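Local coordinates for ectonucleotide pyrophosphatase/phosphodiesterase family member 5 (Mus musculus, PDB 5VEO), which probably hydrolyses phosphodiester bonds in a restricted range of nucleotides, as a zinc-dependent ectoenzyme of the alkaline phosphatase clan, at residues V19-F24 with P35-I40; D27-V32 with G44-Q49; E174-T179 with S195-K200. The protein carries 1 engineered substitution. All blocks are in the same frame, centred on the assembly; numbering follows the deposited sequence. Where two conformers were deposited one is given.

Contact 1 (V19-F24 with P35-I40); sequences VSFDGF and PHFHYI. With ZN (zinc ion), chain E; AMP (adenosine monophosphate), chain Q.
The end of strand 16-21 and the type II turn from F21 to F24 face helix 35-42 at a distance, the nearest CA atoms, those of F24 and F37, being 11.9 Å apart. Side chains alone join them, within the alpha/beta fold of the alkaline phosphatase clan, whose central sheet has helices packed on it. F37 reaches out from the helix with CG anti to its carbonyl carbon (chi1 -77°), and F24 comes to meet it from the opposite direction. The two rings are neither stacked nor perpendicular: their planes make 36°, and CE1 of F37 lies over one face of F24 toward the rim. The closest touch is between CE2 of F24 and CZ of F37, at 3.5 Å. F21 adds a looser apolar one, its CD2 4.3 Å from CZ of F37. With an alanine in place of F37 the ring is gone, which is likely to leave that face of F24 without its partner and open a gap between the turn and the helix. D22 of the same turn points into the active site, where D224 and H225 complete its metal site. Its OD1 binds the zinc ion at 1.9 Å, and O3P of AMP takes the same metal at 1.8 Å.

Contact 2 (D27-V32 with G44-Q49); sequences DYLYKV and GVHVNQ
L29, Y30 and H46 make this contact, which illustrates how a short 3-10 turn can lay two side chains against one histidine ring. H46 is the side chain to follow. Its CB leaves strand 45-51 in the direction of residues 28-30, and with CG anti to the backbone N (chi1 178°) the imidazole is carried straight out from the strand. CG, ND1 and CD2 lie on the strand side of the ring and make no close approach to residues 28-30; the work is done at the far end. There CE1 lies 3.7 Å from OH of Y30, which sits at the edge of the imidazole and in its plane. NE2, the next atom round, meets CD1 of L29 at 3.5 Å, and this methyl approaches the ring obliquely. Both partners advance on the histidine from the opposite direction, and they are packed on each other as well: CB of L29 stands 4.1 Å above the plane of the Y30 ring, over its centre. The phenol is thereby steadied on one face while its hydroxyl reaches the H46 ring.

A water extends the link. It lies 2.9 Å from OH of Y30 and donates a hydrogen bond of 2.9 Å to OD1 of N48, so the exposed tyrosine is tied to the corner of the strand through solvent. The turn itself is closed by the backbone bonds from Y30 N to D27 O and from K31 N to Y28 O.

In the fold, H46 also touches M41 of helix 35-42 and L29 touches F37 of that helix, while Y28 turns to helix 190-210. Strand 45-51 runs between strands 338-341 and 349-355, near one margin of the central sheet.

Contact 3 (E174-T179 with S195-K200); sequences EEPDDT and SDVDHK. With ZN (zinc ion), chain D; ZN (zinc ion), chain F; AMP (adenosine monophosphate), chain Q.
V197 of helix 190-210 directs one methyl, CG2, at the bend where residues 174-179 enter helix 177-183. With CG1 anti to the backbone N (chi1 170°), CG2 is the branch that meets the main chain of E175, 3.9 Å from its O, and it lies 4.2 Å from CD of P176. P176 follows a cis peptide bond and occupies the N-cap position, so the methyl packs on the bend itself. E175 starts toward V197, but its chain bends at chi2 and the carboxylate leads away to the first turn of helix 177-183. There OE1 accepts from T179 N at 2.9 Å, in a nearly straight bond of 172°, while OE2 accepts from T179 OG1 at 2.6 Å. Both oxygens are met on their syn sides, somewhat out of the carboxylate plane, which fixes the rotation of the group.

D177 and D178, which follow the proline, turn to the metals. D177 binds one zinc ion through both oxygens, with OD1 at 2.1 Å, and D178 reaches a second through OD1 at 2.6 Å; H181 and H325 complete the first site, E145 joins the second. AMP bridges them, giving O2P to the first ion and O3' to the second. The chemistry is thus divided: toward helix 190-210 an apolar methyl on a cis-proline bend, and toward the nucleotide two carboxylates, neighbours in sequence, that go to different zinc ions holding the same AMP.

The three contacts form one connected patch on the same part of the alkaline phosphatase-like domain. Contacts 1 and 2 interlock along the chain, since their segments alternate, and their centres are about 8 Å apart; contact 3 follows both in sequence, its centre about 9 Å from that of contact 1 and 14 Å from that of contact 2. Helix 35-42 is the common element: its F37 also touches V197 of contact 3, and D198 of contact 3 accepts hydrogen bonds from F37 N and H36 ND1. Contacts 1 and 2 reach the same central sheet, through strands 16-21 and 45-51. Contacts 1 and 3 each supply zinc ligands and touch AMP, joining the nucleotide site to the helices packed behind it.

Contact 1 (V19-F24 with P35-I40)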
# COMPACT_ATOMS: atom_id res chain seq x y z
N VAL A 19 1.54 -11.28 -2.98
CA VAL A 19 2.51 -10.54 -3.76
C VAL A 19 1.98 -9.13 -3.95
O VAL A 19 0.84 -8.96 -4.39
CB VAL A 19 2.76 -11.19 -5.13
CG1 VAL A 19 3.79 -10.39 -5.90
CG2 VAL A 19 3.18 -12.63 -4.94
N SER A 20 2.82 -8.12 -3.67
CA SER A 20 2.50 -6.73 -3.99
C SER A 20 3.51 -6.22 -5.02
O SER A 20 4.71 -6.16 -4.74
CB SER A 20 2.53 -5.82 -2.76
OG SER A 20 2.32 -4.49 -3.16
N PHE A 21 3.00 -5.91 -6.21
CA PHE A 21 3.75 -5.14 -7.19
C PHE A 21 3.36 -3.70 -6.94
O PHE A 21 2.24 -3.29 -7.25
CB PHE A 21 3.43 -5.55 -8.62
CG PHE A 21 3.93 -6.90 -8.99
CD1 PHE A 21 5.28 -7.12 -9.15
CD2 PHE A 21 3.05 -7.95 -9.21
CE1 PHE A 21 5.75 -8.35 -9.49
CE2 PHE A 21 3.53 -9.20 -9.56
CZ PHE A 21 4.88 -9.39 -9.70
N ASP A 22 4.27 -2.94 -6.36
CA ASP A 22 3.92 -1.61 -5.88
C ASP A 22 3.40 -0.74 -7.03
O ASP A 22 4.00 -0.68 -8.10
CB ASP A 22 5.15 -0.97 -5.23
CG ASP A 22 4.78 0.21 -4.35
OD1 ASP A 22 4.08 1.11 -4.87
OD2 ASP A 22 5.15 0.22 -3.15
N GLY A 23 2.28 -0.06 -6.80
CA GLY A 23 1.78 0.93 -7.76
C GLY A 23 1.18 0.36 -9.02
O GLY A 23 1.22 1.00 -10.08
N PHE A 24 0.62 -0.84 -8.94
CA PHE A 24 0.06 -1.51 -10.11
C PHE A 24 -1.42 -1.14 -10.17
O PHE A 24 -2.29 -1.77 -9.56
CB PHE A 24 0.28 -3.02 -10.05
CG PHE A 24 0.17 -3.70 -11.39
CD1 PHE A 24 -1.05 -3.76 -12.07
CD2 PHE A 24 1.29 -4.25 -12.00
CE1 PHE A 24 -1.13 -4.39 -13.31
CE2 PHE A 24 1.20 -4.88 -13.24
CZ PHE A 24 -0.02 -4.95 -13.89
N PRO A 35 0.06 -11.67 -20.61
CA PRO A 35 -0.33 -13.09 -20.66
C PRO A 35 -0.26 -13.80 -19.33
O PRO A 35 -1.09 -14.68 -19.08
CB PRO A 35 0.65 -13.69 -21.68
CG PRO A 35 1.80 -12.71 -21.74
CD PRO A 35 1.16 -11.37 -21.54
N HIS A 36 0.68 -13.43 -18.45
CA HIS A 36 0.77 -14.16 -17.20
C HIS A 36 -0.30 -13.71 -16.21
O HIS A 36 -0.89 -14.54 -15.52
CB HIS A 36 2.17 -14.03 -16.63
CG HIS A 36 3.19 -14.67 -17.51
ND1 HIS A 36 4.05 -13.95 -18.31
CD2 HIS A 36 3.41 -15.98 -17.80
CE1 HIS A 36 4.80 -14.79 -19.01
NE2 HIS A 36 4.44 -16.02 -18.71
N PHE A 37 -0.61 -12.40 -16.17
CA PHE A 37 -1.78 -11.98 -15.42
C PHE A 37 -3.04 -12.65 -15.96
O PHE A 37 -3.88 -13.11 -15.19
CB PHE A 37 -1.95 -10.46 -15.45
CG PHE A 37 -1.00 -9.71 -14.53
CD1 PHE A 37 -1.37 -9.44 -13.22
CD2 PHE A 37 0.23 -9.28 -14.97
CE1 PHE A 37 -0.51 -8.76 -12.35
CE2 PHE A 37 1.09 -8.59 -14.11
CZ PHE A 37 0.72 -8.34 -12.80
N HIS A 38 -3.17 -12.73 -17.29
CA HIS A 38 -4.37 -13.32 -17.87
C HIS A 38 -4.44 -14.83 -17.62
O HIS A 38 -5.54 -15.38 -17.48
CB HIS A 38 -4.43 -12.98 -19.36
CG HIS A 38 -5.01 -11.63 -19.63
ND1 HIS A 38 -4.28 -10.47 -19.49
CD2 HIS A 38 -6.26 -11.24 -19.99
CE1 HIS A 38 -5.04 -9.43 -19.77
NE2 HIS A 38 -6.25 -9.87 -20.07
N TYR A 39 -3.29 -15.49 -17.49
CA TYR A 39 -3.28 -16.90 -17.13
C TYR A 39 -3.84 -17.12 -15.73
O TYR A 39 -4.64 -18.04 -15.50
CB TYR A 39 -1.85 -17.44 -17.23
CG TYR A 39 -1.68 -18.86 -16.79
CD1 TYR A 39 -2.07 -19.91 -17.61
CD2 TYR A 39 -1.13 -19.16 -15.56
CE1 TYR A 39 -1.90 -21.24 -17.21
CE2 TYR A 39 -0.95 -20.48 -15.16
CZ TYR A 39 -1.35 -21.51 -15.97
OH TYR A 39 -1.17 -22.81 -15.54
N ILE A 40 -3.47 -16.26 -14.77
CA ILE A 40 -4.06 -16.35 -13.44
C ILE A 40 -5.56 -16.07 -13.49
O ILE A 40 -6.36 -16.75 -12.83
CB ILE A 40 -3.34 -15.40 -12.47
CG1 ILE A 40 -1.94 -15.96 -12.18
CG2 ILE A 40 -4.14 -15.24 -11.18
CD1 ILE A 40 -1.08 -15.09 -11.31
ZN ZN E . 3.21 2.18 -3.51
P AMP Q . 5.11 4.63 -2.32
O1P AMP Q . 4.24 5.26 -1.28
O2P AMP Q . 5.58 5.65 -3.36
O3P AMP Q . 4.46 3.43 -3.00
O5' AMP Q . 6.43 4.07 -1.60
C5' AMP Q . 7.15 2.99 -2.22
C4' AMP Q . 8.64 3.08 -2.04
O4' AMP Q . 8.94 2.69 -0.70
C3' AMP Q . 9.41 2.11 -2.93
O3' AMP Q . 10.07 2.81 -3.96
C2' AMP Q . 10.44 1.45 -2.00
O2' AMP Q . 11.77 1.50 -2.45
C1' AMP Q . 10.26 2.20 -0.70
N9 AMP Q . 10.44 1.37 0.47
C8 AMP Q . 9.69 0.32 0.85
N7 AMP Q . 10.16 -0.18 2.02
C5 AMP Q . 11.23 0.59 2.36
C6 AMP Q . 12.20 0.63 3.47
N6 AMP Q . 12.13 -0.27 4.46
N1 AMP Q . 13.15 1.58 3.45
C2 AMP Q . 13.26 2.50 2.47
N3 AMP Q . 12.41 2.53 1.43
C4 AMP Q . 11.41 1.60 1.34

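Contact 2 (D27-V32 with G44-Q49)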
# COMPACT_ATOMS: atom_id res chain seq x y z
N ASP A 27 -6.09 -0.95 -14.08
CA ASP A 27 -6.26 -1.03 -15.53
C ASP A 27 -4.94 -1.18 -16.29
O ASP A 27 -4.96 -1.26 -17.53
CB ASP A 27 -7.03 0.18 -16.04
CG ASP A 27 -6.27 1.47 -15.84
OD1 ASP A 27 -6.62 2.49 -16.48
OD2 ASP A 27 -5.30 1.48 -15.06
N TYR A 28 -3.80 -1.29 -15.59
CA TYR A 28 -2.54 -1.54 -16.27
C TYR A 28 -2.54 -2.86 -17.03
O TYR A 28 -1.78 -3.01 -17.99
CB TYR A 28 -1.39 -1.53 -15.27
CG TYR A 28 -0.85 -0.18 -14.81
CD1 TYR A 28 0.16 -0.14 -13.87
CD2 TYR A 28 -1.29 1.02 -15.32
CE1 TYR A 28 0.71 1.04 -13.43
CE2 TYR A 28 -0.73 2.24 -14.88
CZ TYR A 28 0.27 2.23 -13.94
OH TYR A 28 0.83 3.40 -13.51
N LEU A 29 -3.37 -3.82 -16.60
CA LEU A 29 -3.54 -5.11 -17.27
C LEU A 29 -3.81 -4.96 -18.75
O LEU A 29 -3.55 -5.88 -19.54
CB LEU A 29 -4.72 -5.88 -16.66
CG LEU A 29 -4.60 -6.25 -15.19
CD1 LEU A 29 -5.88 -6.95 -14.75
CD2 LEU A 29 -3.39 -7.14 -14.98
N TYR A 30 -4.38 -3.82 -19.14
CA TYR A 30 -4.86 -3.62 -20.50
C TYR A 30 -3.97 -2.69 -21.32
O TYR A 30 -4.30 -2.43 -22.49
CB TYR A 30 -6.28 -3.06 -20.44
CG TYR A 30 -7.20 -3.89 -19.60
CD1 TYR A 30 -7.32 -5.26 -19.81
CD2 TYR A 30 -7.92 -3.32 -18.57
CE1 TYR A 30 -8.16 -6.03 -19.03
CE2 TYR A 30 -8.77 -4.08 -17.79
CZ TYR A 30 -8.89 -5.43 -18.03
OH TYR A 30 -9.74 -6.20 -17.26
N LYS A 31 -2.88 -2.18 -20.75
CA LYS A 31 -2.00 -1.25 -21.46
C LYS A 31 -1.11 -1.97 -22.47
O LYS A 31 -0.71 -1.36 -23.47
CB LYS A 31 -1.13 -0.49 -20.46
CG LYS A 31 -1.86 0.69 -19.80
CD LYS A 31 -0.91 1.60 -18.98
CE LYS A 31 -1.60 2.86 -18.50
NZ LYS A 31 -1.71 3.84 -19.62
N VAL A 32 -0.77 -3.22 -22.20
CA VAL A 32 0.07 -4.06 -23.05
C VAL A 32 -0.41 -5.49 -22.86
O VAL A 32 -1.12 -5.77 -21.89
CB VAL A 32 1.56 -3.98 -22.65
CG1 VAL A 32 2.10 -2.64 -22.98
CG2 VAL A 32 1.72 -4.31 -21.19
N GLY A 44 -8.41 -18.49 -12.16
CA GLY A 44 -8.51 -17.91 -10.84
C GLY A 44 -9.58 -16.84 -10.75
O GLY A 44 -10.60 -16.89 -11.45
N VAL A 45 -9.34 -15.87 -9.86
CA VAL A 45 -10.31 -14.82 -9.57
C VAL A 45 -9.67 -13.47 -9.85
O VAL A 45 -8.45 -13.29 -9.81
CB VAL A 45 -10.83 -14.85 -8.12
CG1 VAL A 45 -11.54 -16.18 -7.80
CG2 VAL A 45 -9.71 -14.61 -7.12
N HIS A 46 -10.54 -12.49 -10.11
CA HIS A 46 -10.13 -11.13 -10.48
C HIS A 46 -11.19 -10.19 -9.95
O HIS A 46 -12.38 -10.46 -10.12
CB HIS A 46 -9.99 -11.04 -12.01
CG HIS A 46 -9.63 -9.68 -12.55
ND1 HIS A 46 -10.04 -9.27 -13.80
CD2 HIS A 46 -8.90 -8.66 -12.03
CE1 HIS A 46 -9.58 -8.06 -14.04
NE2 HIS A 46 -8.88 -7.66 -12.99
N VAL A 47 -10.78 -9.12 -9.26
CA VAL A 47 -11.71 -8.11 -8.75
C VAL A 47 -11.43 -6.81 -9.50
O VAL A 47 -10.31 -6.31 -9.47
CB VAL A 47 -11.56 -7.91 -7.23
CG1 VAL A 47 -12.48 -6.79 -6.76
CG2 VAL A 47 -11.89 -9.22 -6.48
N ASN A 48 -12.46 -6.26 -10.16
CA ASN A 48 -12.24 -5.05 -10.97
C ASN A 48 -11.82 -3.84 -10.14
O ASN A 48 -10.88 -3.12 -10.51
CB ASN A 48 -13.50 -4.70 -11.75
CG ASN A 48 -13.70 -5.55 -12.98
OD1 ASN A 48 -12.76 -6.14 -13.51
ND2 ASN A 48 -14.94 -5.56 -13.48
N GLN A 49 -12.57 -3.54 -9.07
CA GLN A 49 -12.44 -2.27 -8.34
C GLN A 49 -12.23 -2.54 -6.86
O GLN A 49 -13.18 -2.83 -6.13
CB GLN A 49 -13.65 -1.37 -8.56
CG GLN A 49 -13.65 -0.74 -9.93
CD GLN A 49 -12.49 0.26 -10.14
OE1 GLN A 49 -12.43 1.30 -9.49
NE2 GLN A 49 -11.57 -0.09 -11.01
O HOH W 1 -10.50 -4.92 -14.81

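Contact 3 (E174-T179 with S195-K200)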
# COMPACT_ATOMS: atom_id res chain seq x y z
N GLU A 174 9.14 -3.20 -6.27
CA GLU A 174 8.98 -1.75 -6.30
C GLU A 174 8.42 -1.21 -7.62
O GLU A 174 8.10 -0.01 -7.70
CB GLU A 174 10.31 -1.07 -6.01
CG GLU A 174 10.86 -1.33 -4.61
CD GLU A 174 11.56 -2.68 -4.43
OE1 GLU A 174 11.87 -3.00 -3.25
OE2 GLU A 174 11.84 -3.37 -5.44
N GLU A 175 8.33 -2.06 -8.64
CA GLU A 175 7.69 -1.68 -9.91
C GLU A 175 6.28 -2.25 -9.98
O GLU A 175 6.02 -3.36 -9.47
CB GLU A 175 8.52 -2.17 -11.09
CG GLU A 175 9.84 -1.45 -11.27
CD GLU A 175 9.73 -0.03 -11.85
OE1 GLU A 175 8.66 0.61 -11.73
OE2 GLU A 175 10.74 0.44 -12.40
N PRO A 176 5.38 -1.53 -10.68
CA PRO A 176 5.61 -0.39 -11.57
C PRO A 176 5.53 1.02 -10.94
O PRO A 176 5.53 2.01 -11.65
CB PRO A 176 4.51 -0.57 -12.62
CG PRO A 176 3.38 -1.12 -11.84
CD PRO A 176 4.01 -2.07 -10.85
N ASP A 177 5.53 1.08 -9.60
CA ASP A 177 5.50 2.37 -8.91
C ASP A 177 6.67 3.27 -9.31
O ASP A 177 6.48 4.46 -9.63
CB ASP A 177 5.50 2.14 -7.40
CG ASP A 177 5.44 3.43 -6.61
OD1 ASP A 177 4.34 4.00 -6.49
OD2 ASP A 177 6.49 3.87 -6.07
N ASP A 178 7.89 2.74 -9.27
CA ASP A 178 9.08 3.56 -9.49
C ASP A 178 9.03 4.24 -10.86
O ASP A 178 9.22 5.45 -10.98
CB ASP A 178 10.34 2.70 -9.38
CG ASP A 178 10.85 2.57 -7.97
OD1 ASP A 178 10.35 3.28 -7.08
OD2 ASP A 178 11.78 1.77 -7.76
N THR A 179 8.84 3.45 -11.91
CA THR A 179 8.78 4.02 -13.25
C THR A 179 7.53 4.88 -13.44
O THR A 179 7.58 5.90 -14.13
CB THR A 179 8.86 2.89 -14.28
OG1 THR A 179 10.16 2.28 -14.21
CG2 THR A 179 8.63 3.42 -15.68
N SER A 195 4.96 -4.76 -19.04
CA SER A 195 5.35 -6.02 -19.67
C SER A 195 6.39 -6.75 -18.83
O SER A 195 6.34 -7.98 -18.68
CB SER A 195 5.92 -5.76 -21.07
OG SER A 195 4.93 -5.31 -21.98
N ASP A 196 7.33 -6.01 -18.26
CA ASP A 196 8.35 -6.64 -17.43
C ASP A 196 7.76 -7.24 -16.16
O ASP A 196 8.16 -8.34 -15.74
CB ASP A 196 9.43 -5.66 -17.06
CG ASP A 196 10.56 -6.35 -16.31
OD1 ASP A 196 11.28 -7.16 -16.92
OD2 ASP A 196 10.69 -6.12 -15.10
N VAL A 197 6.83 -6.52 -15.52
CA VAL A 197 6.17 -7.06 -14.33
C VAL A 197 5.39 -8.32 -14.68
O VAL A 197 5.42 -9.29 -13.93
CB VAL A 197 5.30 -5.98 -13.67
CG1 VAL A 197 4.42 -6.59 -12.58
CG2 VAL A 197 6.20 -4.89 -13.09
N ASP A 198 4.71 -8.33 -15.84
CA ASP A 198 4.04 -9.55 -16.28
C ASP A 198 5.04 -10.69 -16.45
O ASP A 198 4.78 -11.82 -16.03
CB ASP A 198 3.29 -9.30 -17.59
CG ASP A 198 2.54 -10.52 -18.06
OD1 ASP A 198 1.41 -10.75 -17.54
OD2 ASP A 198 3.11 -11.25 -18.92
N HIS A 199 6.20 -10.39 -17.05
CA HIS A 199 7.25 -11.40 -17.19
C HIS A 199 7.71 -11.92 -15.83
O HIS A 199 7.89 -13.13 -15.65
CB HIS A 199 8.42 -10.81 -17.97
CG HIS A 199 9.41 -11.82 -18.43
ND1 HIS A 199 10.66 -11.96 -17.85
CD2 HIS A 199 9.34 -12.76 -19.41
CE1 HIS A 199 11.31 -12.94 -18.46
NE2 HIS A 199 10.54 -13.44 -19.40
N LYS A 200 7.88 -11.03 -14.85
CA LYS A 200 8.28 -11.44 -13.51
C LYS A 200 7.21 -12.30 -12.84
O LYS A 200 7.53 -13.29 -12.17
CB LYS A 200 8.59 -10.22 -12.66
CG LYS A 200 9.93 -9.62 -13.03
CD LYS A 200 10.22 -8.38 -12.25
CE LYS A 200 11.69 -8.03 -12.32
NZ LYS A 200 12.19 -7.87 -13.71
ZN ZN D . 4.89 5.58 -5.19
ZN ZN F . 11.91 2.60 -5.11
P AMP Q . 5.11 4.63 -2.32
O1P AMP Q . 4.24 5.26 -1.28
O2P AMP Q . 5.58 5.65 -3.36
O3P AMP Q . 4.46 3.43 -3.00
O5' AMP Q . 6.43 4.07 -1.60
C5' AMP Q . 7.15 2.99 -2.22
C4' AMP Q . 8.64 3.08 -2.04
O4' AMP Q . 8.94 2.69 -0.70
C3' AMP Q . 9.41 2.11 -2.93
O3' AMP Q . 10.07 2.81 -3.96
C2' AMP Q . 10.44 1.45 -2.00
O2' AMP Q . 11.77 1.50 -2.45
C1' AMP Q . 10.26 2.20 -0.70
N9 AMP Q . 10.44 1.37 0.47
C8 AMP Q . 9.69 0.32 0.85
N7 AMP Q . 10.16 -0.18 2.02
C5 AMP Q . 11.23 0.59 2.36
C6 AMP Q . 12.20 0.63 3.47
N6 AMP Q . 12.13 -0.27 4.46
N1 AMP Q . 13.15 1.58 3.45
C2 AMP Q . 13.26 2.50 2.47
N3 AMP Q . 12.41 2.53 1.43
C4 AMP Q . 11.41 1.60 1.34
O HOH W 2 12.77 4.61 -4.21
O HOH W 3 14.20 3.50 -4.89
O HOH W 4 13.61 2.49 -6.76